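Local coordinates for argininosuccinate lyase (Chelativorans sp., PDB 6RX8), which probably catalyses the reversible cleavage of argininosuccinate into fumarate and L-arginine, the last step of arginine biosynthesis, at residues Q23-F28 with L335-H340; E258-S263 with M290-S295; V269-A274 with Q285-M290. The protein carries 2 engineered substitutions. One frame throughout, in Å; residues are numbered along the deposited sequence.

Contact 1. Residues Q23-F28 with L335-H340. With FUM (fumaric acid), chain C.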
# COMPACT_ATOMS: atom_id res chain seq x y z
N GLN A 23 25.93 9.03 -9.88
CA GLN A 23 25.28 9.86 -10.89
C GLN A 23 24.04 9.20 -11.47
O GLN A 23 23.08 9.90 -11.81
CB GLN A 23 26.29 10.20 -12.00
CG GLN A 23 25.81 11.22 -13.05
CD GLN A 23 25.47 12.57 -12.44
OE1 GLN A 23 26.27 13.17 -11.72
NE2 GLN A 23 24.26 13.05 -12.69
N GLU A 24 24.02 7.86 -11.58
CA GLU A 24 22.84 7.18 -12.11
C GLU A 24 21.58 7.56 -11.34
O GLU A 24 20.49 7.67 -11.91
CB GLU A 24 23.02 5.66 -12.08
CG GLU A 24 24.17 5.14 -12.93
CD GLU A 24 24.30 3.62 -12.88
OE1 GLU A 24 23.25 2.94 -12.89
OE2 GLU A 24 25.46 3.12 -12.83
N LEU A 25 21.71 7.76 -10.03
CA LEU A 25 20.55 8.13 -9.23
C LEU A 25 19.97 9.47 -9.66
O LEU A 25 18.78 9.71 -9.44
CB LEU A 25 20.93 8.16 -7.75
CG LEU A 25 21.11 6.77 -7.13
CD1 LEU A 25 21.80 6.85 -5.78
CD2 LEU A 25 19.76 6.08 -7.02
N TYR A 26 20.76 10.34 -10.28
CA TYR A 26 20.29 11.65 -10.72
C TYR A 26 19.70 11.64 -12.13
O TYR A 26 18.94 12.55 -12.47
CB TYR A 26 21.45 12.65 -10.66
CG TYR A 26 21.89 12.87 -9.24
CD1 TYR A 26 22.72 11.96 -8.61
CD2 TYR A 26 21.43 13.96 -8.52
CE1 TYR A 26 23.11 12.14 -7.31
CE2 TYR A 26 21.80 14.15 -7.22
CZ TYR A 26 22.64 13.23 -6.61
OH TYR A 26 23.03 13.41 -5.31
N ASP A 27 20.03 10.64 -12.93
CA ASP A 27 19.72 10.69 -14.35
C ASP A 27 18.50 9.88 -14.76
O ASP A 27 17.90 10.18 -15.80
CB ASP A 27 20.91 10.20 -15.19
CG ASP A 27 22.16 11.03 -14.99
OD1 ASP A 27 22.08 12.18 -14.51
OD2 ASP A 27 23.24 10.50 -15.34
N PHE A 28 18.11 8.85 -13.99
CA PHE A 28 17.15 7.89 -14.51
C PHE A 28 15.77 8.51 -14.68
O PHE A 28 15.02 8.11 -15.57
CB PHE A 28 17.08 6.64 -13.61
CG PHE A 28 16.43 6.88 -12.26
CD1 PHE A 28 15.05 6.93 -12.14
CD2 PHE A 28 17.20 7.03 -11.11
CE1 PHE A 28 14.45 7.15 -10.91
CE2 PHE A 28 16.60 7.25 -9.87
CZ PHE A 28 15.23 7.31 -9.77
N LEU A 335 15.38 1.16 -9.60
CA LEU A 335 15.99 0.01 -8.93
C LEU A 335 17.41 -0.21 -9.42
O LEU A 335 18.31 -0.49 -8.62
CB LEU A 335 15.14 -1.25 -9.14
CG LEU A 335 15.66 -2.57 -8.56
CD1 LEU A 335 14.49 -3.54 -8.27
CD2 LEU A 335 16.68 -3.21 -9.51
N ILE A 336 17.63 -0.14 -10.74
CA ILE A 336 18.97 -0.40 -11.27
C ILE A 336 19.94 0.66 -10.77
O ILE A 336 21.06 0.35 -10.36
CB ILE A 336 18.94 -0.46 -12.81
CG1 ILE A 336 18.11 -1.64 -13.31
CG2 ILE A 336 20.37 -0.52 -13.37
CD1 ILE A 336 18.64 -3.01 -12.91
N ALA A 337 19.52 1.93 -10.79
CA ALA A 337 20.37 3.01 -10.30
C ALA A 337 20.72 2.80 -8.84
O ALA A 337 21.88 2.95 -8.44
CB ALA A 337 19.68 4.36 -10.50
N ALA A 338 19.72 2.50 -8.01
CA ALA A 338 19.98 2.28 -6.59
C ALA A 338 20.87 1.07 -6.39
O ALA A 338 21.76 1.07 -5.53
CB ALA A 338 18.68 2.12 -5.82
N THR A 339 20.66 0.00 -7.17
CA THR A 339 21.47 -1.20 -7.00
C THR A 339 22.92 -0.94 -7.41
O THR A 339 23.86 -1.34 -6.71
CB THR A 339 20.89 -2.35 -7.81
OG1 THR A 339 19.59 -2.66 -7.31
CG2 THR A 339 21.76 -3.59 -7.70
N HIS A 340 23.11 -0.28 -8.54
CA HIS A 340 24.44 0.13 -8.95
C HIS A 340 25.09 1.04 -7.92
O HIS A 340 26.27 0.89 -7.60
CB HIS A 340 24.35 0.84 -10.30
CG HIS A 340 24.12 -0.08 -11.45
ND1 HIS A 340 23.70 0.37 -12.68
CD2 HIS A 340 24.28 -1.42 -11.56
CE1 HIS A 340 23.61 -0.66 -13.51
NE2 HIS A 340 23.95 -1.76 -12.85
OXT FUM C . 18.97 19.26 -3.02
C FUM C . 19.72 18.82 -2.12
O FUM C . 19.58 19.12 -0.92
C4 FUM C . 20.83 17.90 -2.45
C5 FUM C . 20.78 17.12 -3.51
C6 FUM C . 21.89 16.20 -3.81
O7 FUM C . 21.57 15.29 -4.58
O8 FUM C . 23.06 16.32 -3.33
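His340 and Glu24 join two helices through one short polar bond: ND1 of His340 donates to OE1 of Glu24 at 2.6 Å, with an N-H...O angle of 165°. The carboxylate oxygen lies at the edge of the imidazole, in its plane, and accepts on its syn lone pair, while the planes of the two groups stand steeply across each other. Beside this bond, methyl and ring carbons pack on each other and on the backbone. CB of Ala337 fits against helix 20-31, 3.7 Å from O of Glu24, and meets CD2 of the Phe28 ring at the same distance, 3.7 Å. CD2 of Leu25 reaches over the opposite backbone to within 3.7 Å of N of Ala338.

Ala337, small and pointing at segment 23-28, allows a close approach: the antiparallel segments have axes 8.3 Å apart at 169°. Glu24 sends its chain across from a CB that points at the partner helix; with CG anti to the carbonyl carbon (chi1 -62°) and the rest extended, its carboxylate reaches His340 one helical turn beyond Ala337. Tyr26 leaves its helix on the side away from 335-340, and its hydroxyl belongs to a fumarate site seen for this protein. Leu25 also touches Arg294 of that site, and Ile336 packs on helix 112-147.

Chemically, the histidine-carboxylate bond places a probable negative charge in the imidazole plane, which would be expected to fix the ring's rotation and to stabilise a protonated imidazole, adding one directional link to a pair otherwise joined by van der Waals contacts.

Contact 2. Residues E258-S263 with M290-S295. Engineered in segment 290-295: Met290 (natural residue Asp). With FUM (fumaric acid), chain C.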
# COMPACT_ATOMS: atom_id res chain seq x y z
N GLU A 258 21.78 0.88 7.47
CA GLU A 258 22.84 0.39 8.35
C GLU A 258 24.10 1.22 8.17
O GLU A 258 24.73 1.65 9.15
CB GLU A 258 23.14 -1.07 8.04
CG GLU A 258 24.04 -1.75 9.05
CD GLU A 258 23.24 -2.53 10.07
OE1 GLU A 258 22.43 -3.38 9.64
OE2 GLU A 258 23.41 -2.29 11.28
N ILE A 259 24.52 1.40 6.92
CA ILE A 259 25.73 2.13 6.62
C ILE A 259 25.57 3.59 7.00
O ILE A 259 26.51 4.25 7.44
CB ILE A 259 26.10 1.98 5.13
CG1 ILE A 259 26.42 0.51 4.80
CG2 ILE A 259 27.28 2.90 4.77
CD1 ILE A 259 26.62 0.25 3.31
N GLN A 260 24.37 4.14 6.81
CA GLN A 260 24.14 5.52 7.20
C GLN A 260 24.35 5.70 8.69
O GLN A 260 24.94 6.69 9.13
CB GLN A 260 22.73 5.97 6.80
CG GLN A 260 22.57 7.48 6.79
CD GLN A 260 21.17 7.94 6.37
OE1 GLN A 260 20.24 7.14 6.24
NE2 GLN A 260 21.02 9.25 6.18
N LEU A 261 23.91 4.73 9.49
CA LEU A 261 24.13 4.83 10.93
C LEU A 261 25.61 4.64 11.24
O LEU A 261 26.20 5.40 12.02
CB LEU A 261 23.28 3.81 11.68
CG LEU A 261 21.77 4.04 11.59
CD1 LEU A 261 21.05 3.13 12.60
CD2 LEU A 261 21.36 5.48 11.82
N TRP A 262 26.24 3.64 10.62
CA TRP A 262 27.68 3.47 10.77
C TRP A 262 28.43 4.76 10.51
O TRP A 262 29.44 5.05 11.16
CB TRP A 262 28.20 2.42 9.80
CG TRP A 262 27.86 1.04 10.09
CD1 TRP A 262 27.27 0.53 11.20
CD2 TRP A 262 28.10 -0.05 9.21
NE1 TRP A 262 27.13 -0.83 11.07
CE2 TRP A 262 27.63 -1.21 9.85
CE3 TRP A 262 28.66 -0.16 7.94
CZ2 TRP A 262 27.71 -2.46 9.26
CZ3 TRP A 262 28.74 -1.39 7.36
CH2 TRP A 262 28.26 -2.53 8.01
N SER A 263 27.99 5.53 9.51
CA SER A 263 28.71 6.71 9.08
C SER A 263 28.16 8.00 9.69
O SER A 263 28.54 9.09 9.25
CB SER A 263 28.70 6.81 7.55
OG SER A 263 27.38 6.84 7.02
N MET A 290 24.11 11.06 0.59
CA MET A 290 23.08 11.28 -0.41
C MET A 290 22.88 10.06 -1.28
O MET A 290 21.75 9.78 -1.69
CB MET A 290 23.44 12.51 -1.24
CG MET A 290 22.41 12.88 -2.28
SD MET A 290 20.79 13.23 -1.60
CE MET A 290 21.09 14.76 -0.72
N SER A 291 23.94 9.31 -1.58
CA SER A 291 23.76 8.05 -2.27
C SER A 291 22.86 7.11 -1.49
O SER A 291 21.99 6.43 -2.06
CB SER A 291 25.12 7.39 -2.49
OG SER A 291 25.75 7.20 -1.23
N LEU A 292 23.05 7.05 -0.17
CA LEU A 292 22.25 6.14 0.64
C LEU A 292 20.79 6.57 0.66
O LEU A 292 19.89 5.73 0.52
CB LEU A 292 22.80 6.08 2.06
CG LEU A 292 24.29 5.74 2.21
CD1 LEU A 292 24.69 5.67 3.68
CD2 LEU A 292 24.61 4.45 1.47
N GLU A 293 20.54 7.87 0.84
CA GLU A 293 19.16 8.30 1.03
C GLU A 293 18.39 8.25 -0.27
O GLU A 293 17.20 7.91 -0.28
CB GLU A 293 19.13 9.70 1.65
CG GLU A 293 19.55 9.70 3.13
CD GLU A 293 19.08 10.93 3.90
OE1 GLU A 293 19.00 10.84 5.16
OE2 GLU A 293 18.81 11.96 3.25
N ARG A 294 19.04 8.56 -1.40
CA ARG A 294 18.37 8.41 -2.68
C ARG A 294 18.17 6.94 -3.02
O ARG A 294 17.20 6.58 -3.71
CB ARG A 294 19.16 9.10 -3.78
CG ARG A 294 18.99 10.62 -3.80
CD ARG A 294 19.92 11.23 -4.84
NE ARG A 294 19.75 12.67 -4.98
CZ ARG A 294 18.82 13.26 -5.74
NH1 ARG A 294 17.95 12.52 -6.41
NH2 ARG A 294 18.77 14.58 -5.81
N SER A 295 19.06 6.07 -2.55
CA SER A 295 18.82 4.64 -2.73
C SER A 295 17.62 4.19 -1.92
O SER A 295 16.79 3.41 -2.41
CB SER A 295 20.07 3.85 -2.37
OG SER A 295 21.13 4.09 -3.30
OXT FUM C . 18.97 19.26 -3.02
C FUM C . 19.72 18.82 -2.12
O FUM C . 19.58 19.12 -0.92
C4 FUM C . 20.83 17.90 -2.45
C5 FUM C . 20.78 17.12 -3.51
C6 FUM C . 21.89 16.20 -3.81
O7 FUM C . 21.57 15.29 -4.58
O8 FUM C . 23.06 16.32 -3.33
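Leu292 and Gln260 meet where helix 236-262, close to its C-terminal end, packs against the start of helix 290-301. Both belong to the largely helical lyase fold, and the short segments run antiparallel at 151° with axes 10.0 Å apart.

The apolar part rests on one methyl. CD1 of Leu292 lies 3.5 Å from N of Gln260 and 3.7 Å from CB of Gln260, the two side chains sliding past each other in opposite directions. The same methyl touches CG2 of Ile259 at 3.9 Å, the leucine and isoleucine side chains crossing at about a right angle.

One polar bond crosses between the helices. NE2 of Gln260 donates to OE1 of Glu293 at 2.8 Å; the oxygen lies near the amide plane but is met on its anti side, with the donor 33° out of the carboxylate plane. The buried Glu293 carboxylate has a second partner: OE2 accepts from N of Ala322 of the third subunit.

Of the two segments, 290-295 is the one that meets the ligand, which Tyr26 of helix 20-31 also binds. Engineered Met290 (Asp in the natural sequence) bends its chain so that CE lies 3.5 Å from C6 of the fumarate of chain C. Arg294 meets that ligand edge-on: NE at 3.2 Å and NH2 at 3.1 Å both donate to its atom O7.

Contact 3. Residues V269-A274 with Q285-M290. Engineered in segment 285-290: Met290 (natural residue Asp). With FUM (fumaric acid), chain B; FUM (fumaric acid), chain C.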
# COMPACT_ATOMS: atom_id res chain seq x y z
N VAL A 269 32.00 4.69 12.53
CA VAL A 269 32.67 3.41 12.29
C VAL A 269 32.87 3.11 10.81
O VAL A 269 33.56 2.14 10.48
CB VAL A 269 31.92 2.24 12.96
CG1 VAL A 269 32.09 2.34 14.47
CG2 VAL A 269 30.46 2.23 12.55
N ALA A 270 32.31 3.92 9.92
CA ALA A 270 32.58 3.77 8.50
C ALA A 270 32.38 5.14 7.87
O ALA A 270 31.66 5.99 8.39
CB ALA A 270 31.67 2.74 7.83
N GLU A 271 33.04 5.33 6.73
CA GLU A 271 32.93 6.58 5.99
C GLU A 271 32.66 6.23 4.54
O GLU A 271 33.31 5.34 3.98
CB GLU A 271 34.18 7.44 6.13
CG GLU A 271 33.96 8.91 5.76
CD GLU A 271 35.22 9.75 5.91
OE1 GLU A 271 35.44 10.65 5.07
OE2 GLU A 271 35.99 9.51 6.86
N LEU A 272 31.71 6.93 3.94
CA LEU A 272 31.45 6.77 2.52
C LEU A 272 32.63 7.31 1.73
O LEU A 272 33.24 8.31 2.11
CB LEU A 272 30.20 7.54 2.13
CG LEU A 272 28.89 6.95 2.63
CD1 LEU A 272 27.78 7.93 2.36
CD2 LEU A 272 28.63 5.62 1.93
N ASP A 273 32.94 6.65 0.63
CA ASP A 273 33.85 7.24 -0.32
C ASP A 273 33.32 8.61 -0.74
O ASP A 273 32.11 8.79 -0.92
CB ASP A 273 34.03 6.36 -1.55
CG ASP A 273 35.21 6.79 -2.38
OD1 ASP A 273 36.35 6.41 -2.04
OD2 ASP A 273 35.00 7.57 -3.33
N ALA A 274 34.24 9.57 -0.88
CA ALA A 274 33.86 10.92 -1.28
C ALA A 274 32.96 10.90 -2.51
O ALA A 274 32.05 11.72 -2.65
CB ALA A 274 35.11 11.75 -1.55
N GLN A 285 30.30 21.84 6.77
CA GLN A 285 30.84 20.63 7.38
C GLN A 285 30.21 19.34 6.84
O GLN A 285 30.73 18.26 7.15
CB GLN A 285 30.69 20.67 8.91
CG GLN A 285 29.33 20.20 9.45
CD GLN A 285 28.23 21.26 9.39
OE1 GLN A 285 28.44 22.37 8.90
NE2 GLN A 285 27.05 20.91 9.91
N LYS A 286 29.13 19.43 6.07
CA LYS A 286 28.36 18.24 5.72
C LYS A 286 29.09 17.34 4.73
O LYS A 286 29.60 17.79 3.69
CB LYS A 286 27.00 18.62 5.13
CG LYS A 286 25.96 19.05 6.14
CD LYS A 286 25.78 18.02 7.24
CE LYS A 286 24.36 17.99 7.76
NZ LYS A 286 23.43 17.38 6.76
N LYS A 287 29.16 16.06 5.07
CA LYS A 287 29.48 14.98 4.13
C LYS A 287 28.21 14.13 4.14
O LYS A 287 28.04 13.26 5.00
CB LYS A 287 30.71 14.21 4.53
CG LYS A 287 31.15 13.21 3.46
CD LYS A 287 32.43 12.46 3.85
CE LYS A 287 32.66 11.27 2.93
NZ LYS A 287 34.11 10.88 2.87
N ASN A 288 27.31 14.40 3.19
CA ASN A 288 25.96 13.86 3.28
C ASN A 288 25.86 12.51 2.59
O ASN A 288 26.40 12.34 1.49
CB ASN A 288 24.96 14.82 2.63
CG ASN A 288 24.63 15.98 3.52
OD1 ASN A 288 24.66 15.87 4.75
ND2 ASN A 288 24.31 17.12 2.91
N PRO A 289 25.18 11.56 3.24
CA PRO A 289 25.01 10.21 2.68
C PRO A 289 23.95 10.18 1.58
O PRO A 289 23.00 9.38 1.62
CB PRO A 289 24.59 9.39 3.91
CG PRO A 289 23.83 10.37 4.73
CD PRO A 289 24.56 11.67 4.57
N MET A 290 24.11 11.06 0.59
CA MET A 290 23.08 11.28 -0.41
C MET A 290 22.88 10.06 -1.28
O MET A 290 21.75 9.78 -1.69
CB MET A 290 23.44 12.51 -1.24
CG MET A 290 22.41 12.88 -2.28
SD MET A 290 20.79 13.23 -1.60
CE MET A 290 21.09 14.76 -0.72
OXT FUM B . 22.82 18.89 4.66
C FUM B . 21.78 19.50 4.32
O FUM B . 20.75 19.51 5.04
C4 FUM B . 21.84 20.23 3.03
C5 FUM B . 21.59 21.54 3.02
C6 FUM B . 21.65 22.34 1.77
O7 FUM B . 21.25 23.53 1.78
O8 FUM B . 22.10 21.81 0.73
OXT FUM C . 18.97 19.26 -3.02
C FUM C . 19.72 18.82 -2.12
O FUM C . 19.58 19.12 -0.92
C4 FUM C . 20.83 17.90 -2.45
C5 FUM C . 20.78 17.12 -3.51
C6 FUM C . 21.89 16.20 -3.81
O7 FUM C . 21.57 15.29 -4.58
O8 FUM C . 23.06 16.32 -3.33
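NZ of Lys287 is gripped by two oxygens of segment 269-274. It forms a salt bridge with OE1 of Glu271 at 2.6 Å, using the anti lone pair of that oxygen, and donates to O of Leu272 at 2.8 Å, nearly in line with the carbonyl (C=O...N angle 168°). Lys287 spans the gap with CG anti to its amide nitrogen (chi1 -173°) and every later torsion extended, while Glu271, equally stretched, crosses it at about a right angle. Were Lys287 cut back to an alanine, the Glu271 carboxylate and the Leu272 carbonyl would probably lose the ammonium group they share, weakening the tie between the two segments.

Next to this polar grip, CD1 of Leu272 packs on the proline, with CD1 of Leu272 to CA of Pro289 at 3.6 Å and CD1 of Leu272 to CB of Pro289 at 3.8 Å. Pro289 is the centre of an inverse gamma turn and the N-cap residue of helix 290-301, so the leucine abuts the point where loop becomes helix. Segment 269-274 is itself tied down, since strand 270-271 pairs antiparallel with strand 350-351.

The residues flanking Lys287 serve the bound fumarate of chain B, in a site completed by other subunits, among them Thr158 of the second and Ser111 of the third. NZ of Lys286 lies 2.7 Å from OXT of this ligand, and ND2 of Asn288 donates to the same oxygen at 2.9 Å. A further bond, from NZ of Lys286 to OD1 of Asn288 at 2.8 Å, links the two ligand-binding side chains.

Overall arrangement
From the N terminus, helix 20-31 comes first, and contact 1 joins it to helix 329-348, closing a loop of some three hundred residues. Contact 2 nests inside that loop, bringing helix 236-262 back against helix 290-301. Contact 3 nests in turn within contact 2, closing the short connection between strand 270-271 and the start of helix 290-301; none of the loops cross. Contacts 2 and 3 share Met290, and their centres are about 8 Å apart. All three contacts reach the fumarate of chain C, contact 3 only through the engineered Met290; Tyr26 and Arg294, far apart in sequence, meet there.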